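Side-chain contacts in polyketide synthase PksR (PDB 4U3V), which takes part in intermediate steps of the synthesis of the antibiotic polyketide bacillaene and is represented here by its double-hotdog enoyl-isomerase domain: residues Gln98-Gln103 with Gly120-Ala125; Pro165-Leu170 with Met207-Tyr212; His176-Arg179 with Ile184-Lys187; Gln241-Asp246 with Glu273-Tyr278; Thr252-Thr257 with Leu262-Val267. One frame throughout, in Å; residues are numbered along the deposited sequence.

From the N terminus, contact 1 comes first and stands apart: it closes a short loop in the N-terminal hotdog, joining two strands across a third, before any other contact opens. The remaining four belong to the C-terminal hotdog. Contact 2 ties the short strand 166-167 to helix 205-219, and within its loop nests contact 3, the hairpin of strands 174-180 and 183-190. Contact 4 then closes 241-246 on 273-278 around a second hairpin, contact 5. No two loops cross; all are nested or in series. M207 and T208 of contact 2 reach I243, L276 and Y278 of contact 4, while V275 and Y278 of contact 4 bond to the V267 and V265 backbones of contact 5.

Contact 1: residues Gln98-Gln103 with Gly120-Ala125; sequences QAKPLQ and GLWKPA
K100 and Q98 both approach W122 from the same side of its indole. The tight part is the ammonium: K100 NZ stands 3.5 Å from the centroid of the five-membered ring of W122, only 17° off the ring normal, a cation-pi contact made squarely over the face. Its closest ring atom is W122 CD2, 3.4 Å from K100 NZ. The lysine chain bends once, at chi2 (145°), and then runs straight to bring its end there. Q98 takes the benzo half instead. Its CD lies 3.5 Å from W122 CH2, and its CG is 3.6 Å from the same W122 CH2; how the amide beyond is turned is doubtful, because its oxygen comes too close to the lysine chain in the model. This happens on the outer surface of the N-terminal hotdog. Strand 108-116 runs between the two segments, bonding through its backbone to Q98, K100 and K123, and the nearest alpha carbons of the contact, Q98 CA and W122 CA, are 9.1 Å apart. Side chains therefore span most of the gap. A99, between the two that touch the indole, turns to the other side of the sheet and packs on A65 of helix 56-69. The contact is looser toward solvent: Q98, K100 and W122 all remain partly exposed, and no hydrogen bond joins the segments. V30 touches both Q98 and K100, W122 also touches R115 of the middle strand, and the indole meets a molecule related by crystal symmetry.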
# COMPACT_ATOMS: atom_id res chain seq x y z
N GLN A 98 14.63 1.94 8.35
CA GLN A 98 14.47 3.21 9.06
C GLN A 98 13.89 4.19 8.05
O GLN A 98 14.21 4.11 6.85
CB GLN A 98 15.83 3.73 9.56
CG GLN A 98 16.33 3.00 10.80
CD GLN A 98 17.62 3.56 11.40
OE1 GLN A 98 18.21 4.50 10.88
NE2 GLN A 98 18.11 2.90 12.44
N ALA A 99 13.15 5.18 8.54
CA ALA A 99 12.54 6.18 7.65
C ALA A 99 13.07 7.50 8.11
O ALA A 99 12.75 7.91 9.22
CB ALA A 99 11.03 6.16 7.76
N LYS A 100 14.01 8.05 7.36
CA LYS A 100 14.82 9.20 7.78
C LYS A 100 14.41 10.43 6.98
O LYS A 100 14.39 10.37 5.74
CB LYS A 100 16.28 8.92 7.53
CG LYS A 100 16.81 7.74 8.35
CD LYS A 100 17.85 6.91 7.61
CE LYS A 100 18.34 5.75 8.47
NZ LYS A 100 19.44 4.95 7.86
N PRO A 101 14.06 11.53 7.67
CA PRO A 101 13.60 12.72 6.97
C PRO A 101 14.78 13.63 6.68
O PRO A 101 15.83 13.51 7.30
CB PRO A 101 12.65 13.38 7.99
CG PRO A 101 12.49 12.39 9.11
CD PRO A 101 13.76 11.61 9.11
N LEU A 102 14.60 14.55 5.74
CA LEU A 102 15.72 15.25 5.12
C LEU A 102 15.23 16.56 4.51
O LEU A 102 14.07 16.65 4.09
CB LEU A 102 16.35 14.36 4.05
CG LEU A 102 17.69 14.76 3.42
CD1 LEU A 102 18.84 14.48 4.37
CD2 LEU A 102 17.89 14.03 2.09
N GLN A 103 16.09 17.57 4.50
CA GLN A 103 15.76 18.88 3.92
C GLN A 103 16.23 18.99 2.47
O GLN A 103 17.40 18.73 2.16
CB GLN A 103 16.37 20.02 4.75
CG GLN A 103 15.47 20.58 5.83
CD GLN A 103 14.01 20.21 5.62
OE1 GLN A 103 13.63 19.05 5.80
NE2 GLN A 103 13.20 21.19 5.23
N GLY A 120 26.24 -4.70 5.81
CA GLY A 120 25.90 -3.87 6.96
C GLY A 120 25.73 -2.41 6.58
O GLY A 120 25.70 -1.53 7.44
N LEU A 121 25.57 -2.14 5.29
CA LEU A 121 25.38 -0.77 4.83
C LEU A 121 23.87 -0.50 4.68
O LEU A 121 23.14 -1.35 4.17
CB LEU A 121 26.05 -0.56 3.47
CG LEU A 121 27.59 -0.51 3.47
CD1 LEU A 121 28.11 -0.49 2.04
CD2 LEU A 121 28.09 0.69 4.25
N TRP A 122 23.44 0.68 5.11
CA TRP A 122 22.17 1.25 4.66
C TRP A 122 22.12 1.51 3.20
O TRP A 122 23.04 2.10 2.63
CB TRP A 122 21.86 2.54 5.41
CG TRP A 122 21.76 2.35 6.90
CD1 TRP A 122 22.71 2.73 7.86
CD2 TRP A 122 20.64 1.81 7.66
NE1 TRP A 122 22.26 2.45 9.11
CE2 TRP A 122 21.03 1.86 9.06
CE3 TRP A 122 19.42 1.21 7.32
CZ2 TRP A 122 20.22 1.38 10.07
CZ3 TRP A 122 18.59 0.76 8.34
CH2 TRP A 122 18.99 0.82 9.70
N LYS A 123 20.99 1.13 2.59
CA LYS A 123 20.73 1.28 1.17
C LYS A 123 19.28 1.78 1.05
O LYS A 123 18.44 1.37 1.84
CB LYS A 123 20.81 -0.10 0.51
CG LYS A 123 22.22 -0.65 0.37
CD LYS A 123 22.30 -1.64 -0.79
CE LYS A 123 22.69 -0.95 -2.09
NZ LYS A 123 24.17 -0.78 -2.20
N PRO A 124 18.98 2.64 0.05
CA PRO A 124 17.60 3.11 -0.11
C PRO A 124 16.61 2.05 -0.66
O PRO A 124 16.93 1.29 -1.61
CB PRO A 124 17.74 4.33 -1.05
CG PRO A 124 19.01 4.08 -1.79
CD PRO A 124 19.93 3.36 -0.82
N ALA A 125 15.50 1.88 0.04
CA ALA A 125 14.41 1.02 -0.41
C ALA A 125 13.35 1.86 -1.13
O ALA A 125 12.74 1.39 -2.11
CB ALA A 125 13.77 0.32 0.79

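Contact 2: residues Pro165-Leu170 with Met207-Tyr212; sequences PEWGEL and MTNSAY
W167 points its six-membered ring at the helix 205-219, where N209 and Y212, one turn apart, receive it. N209 comes at the indole from the opposite direction. With its CG swung away from the backbone N (chi1 -167°), the amide is carried out from the helix until ND2 lies 3.4 Å from W167 CZ3 and OD1 is just as near W167 CH2. The amide and indole planes stand 58° apart. Y212 takes a similar first torsion (chi1 174°), which sets its ring alongside the other corner of the indole: CE2 sits in the plane of the indole, at its edge, 3.7 Å from W167 CZ2. Beyond that, P165 CG comes within 3.9 Å of Y212 OH, although this proline is poorly ordered. P165 CB also lies over one face of its neighbour W167, while F171 meets the same indole edge-to-face and H45 adds a further ring contact. Strand 166-167 pairs with strand 45-47 of the N-terminal hotdog, so W167 sits where the two halves of the domain meet. N209 probably occupies the helix position where dehydratase relatives carry their active-site aspartate, and H45 probably matches their histidine; a wall of W167, N209 and Y212 is thus consistent with the active-site region of a double hotdog.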
# COMPACT_ATOMS: atom_id res chain seq x y z
N PRO A 165 3.08 -13.42 -7.76
CA PRO A 165 3.30 -13.47 -6.31
C PRO A 165 2.53 -14.61 -5.64
O PRO A 165 1.35 -14.82 -5.95
CB PRO A 165 2.75 -12.12 -5.83
CG PRO A 165 2.86 -11.21 -7.01
CD PRO A 165 2.85 -12.05 -8.26
N GLU A 166 3.20 -15.34 -4.76
CA GLU A 166 2.51 -16.27 -3.87
C GLU A 166 2.18 -15.62 -2.53
O GLU A 166 3.08 -15.13 -1.84
CB GLU A 166 3.36 -17.51 -3.61
CG GLU A 166 3.41 -18.48 -4.77
CD GLU A 166 4.77 -19.15 -4.87
OE1 GLU A 166 5.10 -19.97 -3.99
OE2 GLU A 166 5.53 -18.79 -5.80
N TRP A 167 0.91 -15.70 -2.14
CA TRP A 167 0.39 -14.97 -0.98
C TRP A 167 0.11 -15.84 0.19
O TRP A 167 -0.60 -16.83 0.07
CB TRP A 167 -0.88 -14.22 -1.38
CG TRP A 167 -0.63 -13.16 -2.41
CD1 TRP A 167 -0.91 -13.21 -3.78
CD2 TRP A 167 0.00 -11.87 -2.19
NE1 TRP A 167 -0.50 -12.06 -4.40
CE2 TRP A 167 0.00 -11.19 -3.48
CE3 TRP A 167 0.47 -11.19 -1.07
CZ2 TRP A 167 0.48 -9.90 -3.62
CZ3 TRP A 167 0.93 -9.90 -1.23
CH2 TRP A 167 0.94 -9.27 -2.46
N GLY A 168 0.56 -15.42 1.36
CA GLY A 168 0.12 -16.02 2.62
C GLY A 168 -1.22 -15.50 3.13
O GLY A 168 -1.72 -14.48 2.67
N GLU A 169 -1.81 -16.20 4.09
CA GLU A 169 -3.19 -15.88 4.49
C GLU A 169 -3.42 -14.52 5.15
O GLU A 169 -4.51 -13.96 5.07
CB GLU A 169 -3.76 -16.96 5.42
CG GLU A 169 -3.74 -18.36 4.83
CD GLU A 169 -4.69 -18.52 3.65
OE1 GLU A 169 -5.89 -18.25 3.83
OE2 GLU A 169 -4.21 -18.88 2.54
N LEU A 170 -2.41 -14.02 5.87
CA LEU A 170 -2.39 -12.65 6.37
C LEU A 170 -2.90 -11.60 5.36
O LEU A 170 -3.55 -10.62 5.75
CB LEU A 170 -0.93 -12.29 6.73
CG LEU A 170 -0.73 -10.94 7.41
CD1 LEU A 170 -1.61 -10.86 8.66
CD2 LEU A 170 0.73 -10.62 7.74
N MET A 207 -3.61 -2.33 4.20
CA MET A 207 -4.59 -1.49 3.47
C MET A 207 -4.05 -1.23 2.06
O MET A 207 -4.68 -1.56 1.02
CB MET A 207 -4.75 -0.16 4.21
CG MET A 207 -5.51 0.90 3.44
SD MET A 207 -7.25 0.45 3.52
CE MET A 207 -7.55 1.20 5.12
N THR A 208 -2.82 -0.78 2.02
CA THR A 208 -2.19 -0.52 0.72
C THR A 208 -2.04 -1.78 -0.08
O THR A 208 -2.28 -1.82 -1.29
CB THR A 208 -0.80 0.13 0.99
OG1 THR A 208 -1.00 1.29 1.82
CG2 THR A 208 -0.11 0.48 -0.31
N ASN A 209 -1.69 -2.88 0.56
CA ASN A 209 -1.54 -4.07 -0.21
C ASN A 209 -2.90 -4.57 -0.75
O ASN A 209 -2.93 -5.21 -1.80
CB ASN A 209 -0.86 -5.17 0.63
CG ASN A 209 -0.40 -6.32 -0.22
OD1 ASN A 209 0.58 -6.20 -0.95
ND2 ASN A 209 -1.13 -7.47 -0.15
N SER A 210 -3.99 -4.36 -0.00
CA SER A 210 -5.30 -4.79 -0.46
C SER A 210 -5.64 -4.06 -1.74
O SER A 210 -6.25 -4.65 -2.65
CB SER A 210 -6.36 -4.50 0.61
OG SER A 210 -6.10 -5.37 1.70
N ALA A 211 -5.17 -2.82 -1.84
CA ALA A 211 -5.41 -2.05 -3.06
C ALA A 211 -4.67 -2.69 -4.23
O ALA A 211 -5.20 -2.83 -5.32
CB ALA A 211 -5.02 -0.57 -2.87
N TYR A 212 -3.43 -3.14 -4.01
CA TYR A 212 -2.74 -3.87 -5.06
C TYR A 212 -3.48 -5.16 -5.47
O TYR A 212 -3.59 -5.49 -6.64
CB TYR A 212 -1.32 -4.16 -4.54
CG TYR A 212 -0.45 -5.02 -5.39
CD1 TYR A 212 -0.29 -4.79 -6.75
CD2 TYR A 212 0.30 -6.03 -4.79
CE1 TYR A 212 0.54 -5.60 -7.51
CE2 TYR A 212 1.17 -6.81 -5.53
CZ TYR A 212 1.27 -6.61 -6.88
OH TYR A 212 2.17 -7.42 -7.58

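Contact 3: residues His176-Arg179 with Ile184-Lys187; sequences HLYR and ILAK
Y178 and L185 bond to each other twice through their backbones. The bond from L185 N to Y178 O, 2.7 Å and nearly in line with the carbonyl, is the shortest across these segments, and Y178 N returns it to L185 O at 2.9 Å. At the next hydrogen-bonded pair K187 N reaches H176 O at 2.9 Å, with the donor tilted 26° out of the carbonyl plane; the return bond, from H176 N to K187 O, is long and weak. The non-hydrogen-bonded pair L177 with A186 lies between them, and R179 with I184 follows beyond Y178 and L185. The strand segments run antiparallel, 170° between their directions. On the side of L177, A186, R179 and I184 the packing is apolar: L177 CD2 sits 3.6 Å from A186 CB and 3.9 Å from I184 CD1. The extended arm of I184 (CG1 opposite its backbone N, chi1 -167°) lets CD1 lie between that leucine and the aliphatic stem of R179. This side faces helix 205-219, where S217 touches L177 and I184. On the other side, K187 is fully stretched and runs alongside H176, its CD 3.7 Å from H176 ND1, while Y178 CD2 and L185 CD2 meet more loosely, with W248 touching both residues. The chemistry thus divides: main-chain bonds join the strands and one side packs apolar side chains against the helix. R179 turns its charge away to S217 O and a salt bridge with E220, whereas K187 NZ reaches toward the acidic neighbours D246 and E270, the latter a long, weak ion pair.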
# COMPACT_ATOMS: atom_id res chain seq x y z
N HIS A 176 -15.25 -9.18 -1.00
CA HIS A 176 -16.14 -9.01 -2.16
C HIS A 176 -15.46 -8.16 -3.21
O HIS A 176 -14.75 -7.22 -2.87
CB HIS A 176 -17.42 -8.30 -1.74
CG HIS A 176 -18.17 -8.99 -0.63
ND1 HIS A 176 -17.79 -8.91 0.66
CD2 HIS A 176 -19.35 -9.74 -0.64
CE1 HIS A 176 -18.66 -9.59 1.43
NE2 HIS A 176 -19.62 -10.09 0.64
N LEU A 177 -15.76 -8.44 -4.48
CA LEU A 177 -15.29 -7.61 -5.62
C LEU A 177 -16.43 -7.35 -6.59
O LEU A 177 -17.13 -8.28 -6.99
CB LEU A 177 -14.22 -8.37 -6.38
CG LEU A 177 -12.93 -8.56 -5.57
CD1 LEU A 177 -12.03 -9.49 -6.34
CD2 LEU A 177 -12.25 -7.20 -5.43
N TYR A 178 -16.51 -6.13 -7.09
CA TYR A 178 -17.42 -5.78 -8.18
C TYR A 178 -16.63 -4.96 -9.20
O TYR A 178 -16.00 -3.98 -8.83
CB TYR A 178 -18.55 -4.92 -7.65
CG TYR A 178 -19.24 -5.53 -6.45
CD1 TYR A 178 -20.47 -6.20 -6.59
CD2 TYR A 178 -18.71 -5.38 -5.17
CE1 TYR A 178 -21.11 -6.74 -5.48
CE2 TYR A 178 -19.36 -5.87 -4.05
CZ TYR A 178 -20.55 -6.57 -4.21
OH TYR A 178 -21.18 -7.09 -3.09
N ARG A 179 -16.75 -5.30 -10.48
CA ARG A 179 -15.77 -4.85 -11.47
C ARG A 179 -16.44 -4.34 -12.73
O ARG A 179 -17.50 -4.85 -13.09
CB ARG A 179 -14.90 -6.03 -11.86
CG ARG A 179 -13.72 -5.68 -12.77
CD ARG A 179 -12.80 -6.90 -12.91
NE ARG A 179 -13.44 -7.98 -13.69
CZ ARG A 179 -12.95 -9.22 -13.81
NH1 ARG A 179 -11.77 -9.54 -13.28
NH2 ARG A 179 -13.61 -10.14 -14.51
N ILE A 184 -12.77 -1.06 -10.11
CA ILE A 184 -13.15 -2.21 -9.29
C ILE A 184 -13.48 -1.71 -7.91
O ILE A 184 -12.87 -0.76 -7.44
CB ILE A 184 -12.07 -3.33 -9.29
CG1 ILE A 184 -12.64 -4.65 -8.70
CG2 ILE A 184 -10.76 -2.85 -8.65
CD1 ILE A 184 -11.81 -5.87 -9.04
N LEU A 185 -14.47 -2.34 -7.26
CA LEU A 185 -14.88 -1.95 -5.91
C LEU A 185 -14.71 -3.19 -5.03
O LEU A 185 -15.15 -4.28 -5.39
CB LEU A 185 -16.35 -1.46 -5.89
CG LEU A 185 -16.98 -1.32 -4.50
CD1 LEU A 185 -16.52 -0.02 -3.91
CD2 LEU A 185 -18.52 -1.36 -4.65
N ALA A 186 -13.88 -3.07 -4.00
CA ALA A 186 -13.53 -4.22 -3.17
C ALA A 186 -14.02 -3.96 -1.75
O ALA A 186 -13.85 -2.84 -1.22
CB ALA A 186 -12.01 -4.43 -3.16
N LYS A 187 -14.65 -4.95 -1.14
CA LYS A 187 -14.83 -4.90 0.31
C LYS A 187 -13.71 -5.70 0.96
O LYS A 187 -13.42 -6.83 0.54
CB LYS A 187 -16.19 -5.48 0.72
CG LYS A 187 -16.56 -5.08 2.14
CD LYS A 187 -17.88 -5.71 2.56
CE LYS A 187 -18.36 -5.12 3.87
NZ LYS A 187 -19.63 -5.82 4.23

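Contact 4: residues Gln241-Asp246 with Glu273-Tyr278; sequences QTIKGD and ETVLHY
The loop that leaves strand 230-239 of the C-terminal hotdog and leads to strand 247-257 folds back over the beginning of strand 274-283, and I243 is its one point of touch, against V275 and L276. The tip of the isoleucine does most of the work: CD1 lies 3.6 Å from V275 CG2 and 3.9 Å from L276 CB. With CG1 set opposite the carbonyl carbon, beside the backbone N (chi1 -57°), the CG1-CD1 arm crosses V275 at a slant, and CG1 itself comes 3.8 Å from V275 CG2. That methyl is held between the backbone N and the carbonyl carbon of V275. The valine and leucine both bond through their backbones to V267 of strand 260-268, consistent with their two consecutive side chains both turning toward the loop. Helix 205-219 of the hotdog also packs here: its M207 touches both I243 and L276, so I243 lies against both the strand and the helix. No hydrogen bond joins the two segments. On the strand itself, T274 OG1 and H277 NE2 are hydrogen-bonded at 2.7 Å, with H277 ND1 bonded in turn to Q237 and T274 OG1 to the K138 backbone.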
# COMPACT_ATOMS: atom_id res chain seq x y z
N GLN A 241 -6.70 8.94 12.43
CA GLN A 241 -7.73 8.00 12.88
C GLN A 241 -7.61 6.65 12.19
O GLN A 241 -7.83 6.53 10.98
CB GLN A 241 -9.14 8.57 12.71
CG GLN A 241 -10.23 7.72 13.36
CD GLN A 241 -9.96 7.44 14.83
OE1 GLN A 241 -10.18 8.30 15.69
NE2 GLN A 241 -9.53 6.22 15.13
N THR A 242 -7.26 5.63 12.97
CA THR A 242 -6.86 4.35 12.40
C THR A 242 -8.07 3.64 11.80
O THR A 242 -9.14 3.60 12.40
CB THR A 242 -6.17 3.45 13.45
OG1 THR A 242 -4.95 4.07 13.88
CG2 THR A 242 -5.84 2.09 12.85
N ILE A 243 -7.91 3.16 10.57
CA ILE A 243 -9.02 2.52 9.89
C ILE A 243 -8.91 1.04 10.18
O ILE A 243 -7.89 0.43 9.90
CB ILE A 243 -8.94 2.75 8.37
CG1 ILE A 243 -8.92 4.24 8.06
CG2 ILE A 243 -10.07 2.01 7.66
CD1 ILE A 243 -8.16 4.57 6.79
N LYS A 244 -9.93 0.50 10.83
CA LYS A 244 -9.91 -0.91 11.19
C LYS A 244 -11.23 -1.53 10.80
O LYS A 244 -12.20 -0.82 10.59
CB LYS A 244 -9.66 -1.08 12.70
CG LYS A 244 -9.44 -2.53 13.13
CD LYS A 244 -9.82 -2.75 14.59
CE LYS A 244 -11.27 -2.36 14.88
NZ LYS A 244 -12.24 -3.48 14.70
N GLY A 245 -11.25 -2.85 10.66
CA GLY A 245 -12.50 -3.58 10.45
C GLY A 245 -12.86 -3.59 8.98
O GLY A 245 -11.97 -3.66 8.12
N ASP A 246 -14.15 -3.52 8.68
CA ASP A 246 -14.61 -3.58 7.30
C ASP A 246 -14.49 -2.22 6.65
O ASP A 246 -14.82 -1.20 7.25
CB ASP A 246 -16.06 -4.07 7.23
CG ASP A 246 -16.20 -5.54 7.57
OD1 ASP A 246 -15.17 -6.21 7.81
OD2 ASP A 246 -17.35 -6.02 7.57
N GLU A 273 -18.45 7.51 3.60
CA GLU A 273 -17.49 8.59 3.42
C GLU A 273 -16.07 8.07 3.35
O GLU A 273 -15.74 7.04 3.96
CB GLU A 273 -17.61 9.63 4.51
CG GLU A 273 -17.52 9.05 5.91
CD GLU A 273 -18.24 9.89 6.94
OE1 GLU A 273 -18.63 11.03 6.61
OE2 GLU A 273 -18.42 9.41 8.08
N THR A 274 -15.24 8.81 2.62
CA THR A 274 -13.84 8.41 2.43
C THR A 274 -12.91 8.76 3.57
O THR A 274 -13.06 9.80 4.23
CB THR A 274 -13.18 9.06 1.20
OG1 THR A 274 -13.05 10.48 1.39
CG2 THR A 274 -13.94 8.72 -0.09
N VAL A 275 -11.99 7.84 3.86
CA VAL A 275 -11.12 7.98 5.04
C VAL A 275 -9.62 7.93 4.71
O VAL A 275 -8.78 8.24 5.56
CB VAL A 275 -11.48 6.85 6.03
CG1 VAL A 275 -12.91 7.01 6.58
CG2 VAL A 275 -11.35 5.49 5.39
N LEU A 276 -9.31 7.71 3.43
CA LEU A 276 -7.93 7.69 2.98
C LEU A 276 -7.97 7.70 1.45
O LEU A 276 -8.88 7.06 0.88
CB LEU A 276 -7.30 6.37 3.47
CG LEU A 276 -5.94 5.94 2.94
CD1 LEU A 276 -4.88 6.95 3.32
CD2 LEU A 276 -5.57 4.56 3.54
N HIS A 277 -7.13 8.52 0.83
CA HIS A 277 -7.06 8.67 -0.64
C HIS A 277 -5.68 8.32 -1.11
O HIS A 277 -4.68 8.86 -0.61
CB HIS A 277 -7.38 10.10 -1.12
CG HIS A 277 -8.67 10.69 -0.57
ND1 HIS A 277 -8.79 12.00 -0.26
CD2 HIS A 277 -9.91 10.10 -0.28
CE1 HIS A 277 -10.01 12.23 0.27
NE2 HIS A 277 -10.72 11.09 0.21
N TYR A 278 -5.61 7.50 -2.15
CA TYR A 278 -4.36 7.37 -2.93
C TYR A 278 -4.60 7.88 -4.34
O TYR A 278 -5.64 7.61 -4.92
CB TYR A 278 -3.98 5.89 -3.12
CG TYR A 278 -3.83 5.08 -1.84
CD1 TYR A 278 -2.56 4.73 -1.36
CD2 TYR A 278 -4.94 4.57 -1.20
CE1 TYR A 278 -2.41 3.91 -0.26
CE2 TYR A 278 -4.80 3.71 -0.10
CZ TYR A 278 -3.54 3.42 0.39
OH TYR A 278 -3.41 2.55 1.46

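Contact 5: residues Thr252-Thr257 with Leu262-Val267; sequences TLVKNT and LFDVDV
T252 and D264 form a regular pair before the bulge of this hairpin, with two matched bonds: T252 N to D264 O and D264 N to T252 O, each 2.9 Å and each lying in the plane of the accepting carbonyl. A water reaches T252 OG1 and, weakly, D264 O, so that carbonyl has a second, lesser partner. The register then slips at a classic beta bulge. L262 O takes both V254 N, at 3.0 Å and in its carbonyl plane, and K255 N, at 3.2 Å and 26° out of it; L262 N in turn donates to K255 O at 3.0 Å. V254, one of the two bulge residues, points out to the flank of the strand, its CG1 resting 3.8 Å from the carboxylate OD2 of D264, whose OD1 is bonded to the G280 backbone. At the pair between these, L253 CD1 lies over one face of the F263 ring, a CH-pi contact 4.0 Å from its centroid; I215 of helix 205-219 also touches F263. K255 and L262 touch on the reverse side through their CB atoms. One carbonyl serving two amides therefore lets the hairpin absorb an extra residue with both bulge N-H groups still satisfied.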
# COMPACT_ATOMS: atom_id res chain seq x y z
N THR A 252 -10.02 3.23 -9.56
CA THR A 252 -10.27 3.64 -10.95
C THR A 252 -8.97 3.71 -11.75
O THR A 252 -8.00 4.30 -11.29
CB THR A 252 -10.98 5.00 -10.95
OG1 THR A 252 -12.25 4.81 -10.30
CG2 THR A 252 -11.25 5.45 -12.38
N LEU A 253 -8.96 3.12 -12.94
CA LEU A 253 -7.84 3.29 -13.86
C LEU A 253 -7.86 4.70 -14.45
O LEU A 253 -8.89 5.15 -14.97
CB LEU A 253 -7.97 2.26 -14.98
CG LEU A 253 -6.89 2.30 -16.06
CD1 LEU A 253 -5.48 2.04 -15.50
CD2 LEU A 253 -7.24 1.31 -17.18
N VAL A 254 -6.78 5.41 -14.25
CA VAL A 254 -6.62 6.81 -14.72
C VAL A 254 -5.58 7.02 -15.82
O VAL A 254 -5.78 7.86 -16.72
CB VAL A 254 -6.38 7.78 -13.54
CG1 VAL A 254 -7.57 7.76 -12.58
CG2 VAL A 254 -5.09 7.44 -12.81
N LYS A 255 -4.52 6.21 -15.88
CA LYS A 255 -3.48 6.43 -16.90
C LYS A 255 -2.97 5.08 -17.37
O LYS A 255 -2.77 4.14 -16.57
CB LYS A 255 -2.31 7.27 -16.36
CG LYS A 255 -2.75 8.64 -15.81
CD LYS A 255 -1.62 9.37 -15.08
CE LYS A 255 -2.03 10.83 -14.82
NZ LYS A 255 -1.14 11.53 -13.86
N ASN A 256 -2.72 4.98 -18.66
CA ASN A 256 -2.11 3.77 -19.19
C ASN A 256 -1.27 4.38 -20.30
O ASN A 256 -1.83 4.76 -21.35
CB ASN A 256 -3.19 2.87 -19.78
CG ASN A 256 -2.61 1.65 -20.45
OD1 ASN A 256 -1.45 1.30 -20.24
ND2 ASN A 256 -3.34 1.13 -21.43
N THR A 257 0.02 4.47 -20.04
CA THR A 257 1.02 4.91 -21.05
C THR A 257 2.40 4.37 -20.62
O THR A 257 2.69 4.23 -19.43
CB THR A 257 1.14 6.45 -21.18
OG1 THR A 257 1.48 7.02 -19.89
CG2 THR A 257 -0.16 7.06 -21.68
N LEU A 262 -1.64 3.48 -13.91
CA LEU A 262 -1.81 4.25 -12.67
C LEU A 262 -3.30 4.30 -12.32
O LEU A 262 -4.18 4.45 -13.20
CB LEU A 262 -1.31 5.69 -12.81
CG LEU A 262 0.21 5.84 -12.58
CD1 LEU A 262 1.03 5.19 -13.68
CD2 LEU A 262 0.61 7.30 -12.38
N PHE A 263 -3.57 4.20 -11.02
CA PHE A 263 -4.93 4.07 -10.50
C PHE A 263 -5.13 5.11 -9.42
O PHE A 263 -4.21 5.44 -8.68
CB PHE A 263 -5.12 2.65 -9.86
CG PHE A 263 -5.02 1.55 -10.84
CD1 PHE A 263 -6.17 1.09 -11.48
CD2 PHE A 263 -3.78 1.05 -11.21
CE1 PHE A 263 -6.08 0.08 -12.43
CE2 PHE A 263 -3.68 0.07 -12.22
CZ PHE A 263 -4.83 -0.42 -12.80
N ASP A 264 -6.36 5.60 -9.30
CA ASP A 264 -6.78 6.28 -8.07
C ASP A 264 -7.52 5.33 -7.14
O ASP A 264 -8.25 4.44 -7.59
CB ASP A 264 -7.63 7.54 -8.39
CG ASP A 264 -6.79 8.69 -8.93
OD1 ASP A 264 -5.54 8.58 -9.04
OD2 ASP A 264 -7.40 9.74 -9.31
N VAL A 265 -7.33 5.51 -5.83
CA VAL A 265 -7.93 4.58 -4.88
C VAL A 265 -8.55 5.39 -3.76
O VAL A 265 -7.85 6.14 -3.08
CB VAL A 265 -6.87 3.66 -4.22
CG1 VAL A 265 -7.56 2.71 -3.26
CG2 VAL A 265 -6.09 2.89 -5.28
N ASP A 266 -9.87 5.24 -3.59
CA ASP A 266 -10.55 5.82 -2.40
C ASP A 266 -10.94 4.72 -1.41
O ASP A 266 -11.59 3.73 -1.74
CB ASP A 266 -11.81 6.60 -2.81
CG ASP A 266 -11.50 7.93 -3.50
OD1 ASP A 266 -10.51 8.60 -3.16
OD2 ASP A 266 -12.32 8.35 -4.35
N VAL A 267 -10.56 4.93 -0.15
CA VAL A 267 -10.95 4.00 0.89
C VAL A 267 -12.16 4.61 1.60
O VAL A 267 -12.11 5.78 1.94
CB VAL A 267 -9.84 3.89 1.96
CG1 VAL A 267 -10.25 2.83 2.95
CG2 VAL A 267 -8.50 3.49 1.28
O HOH W 1 -11.24 5.90 -7.50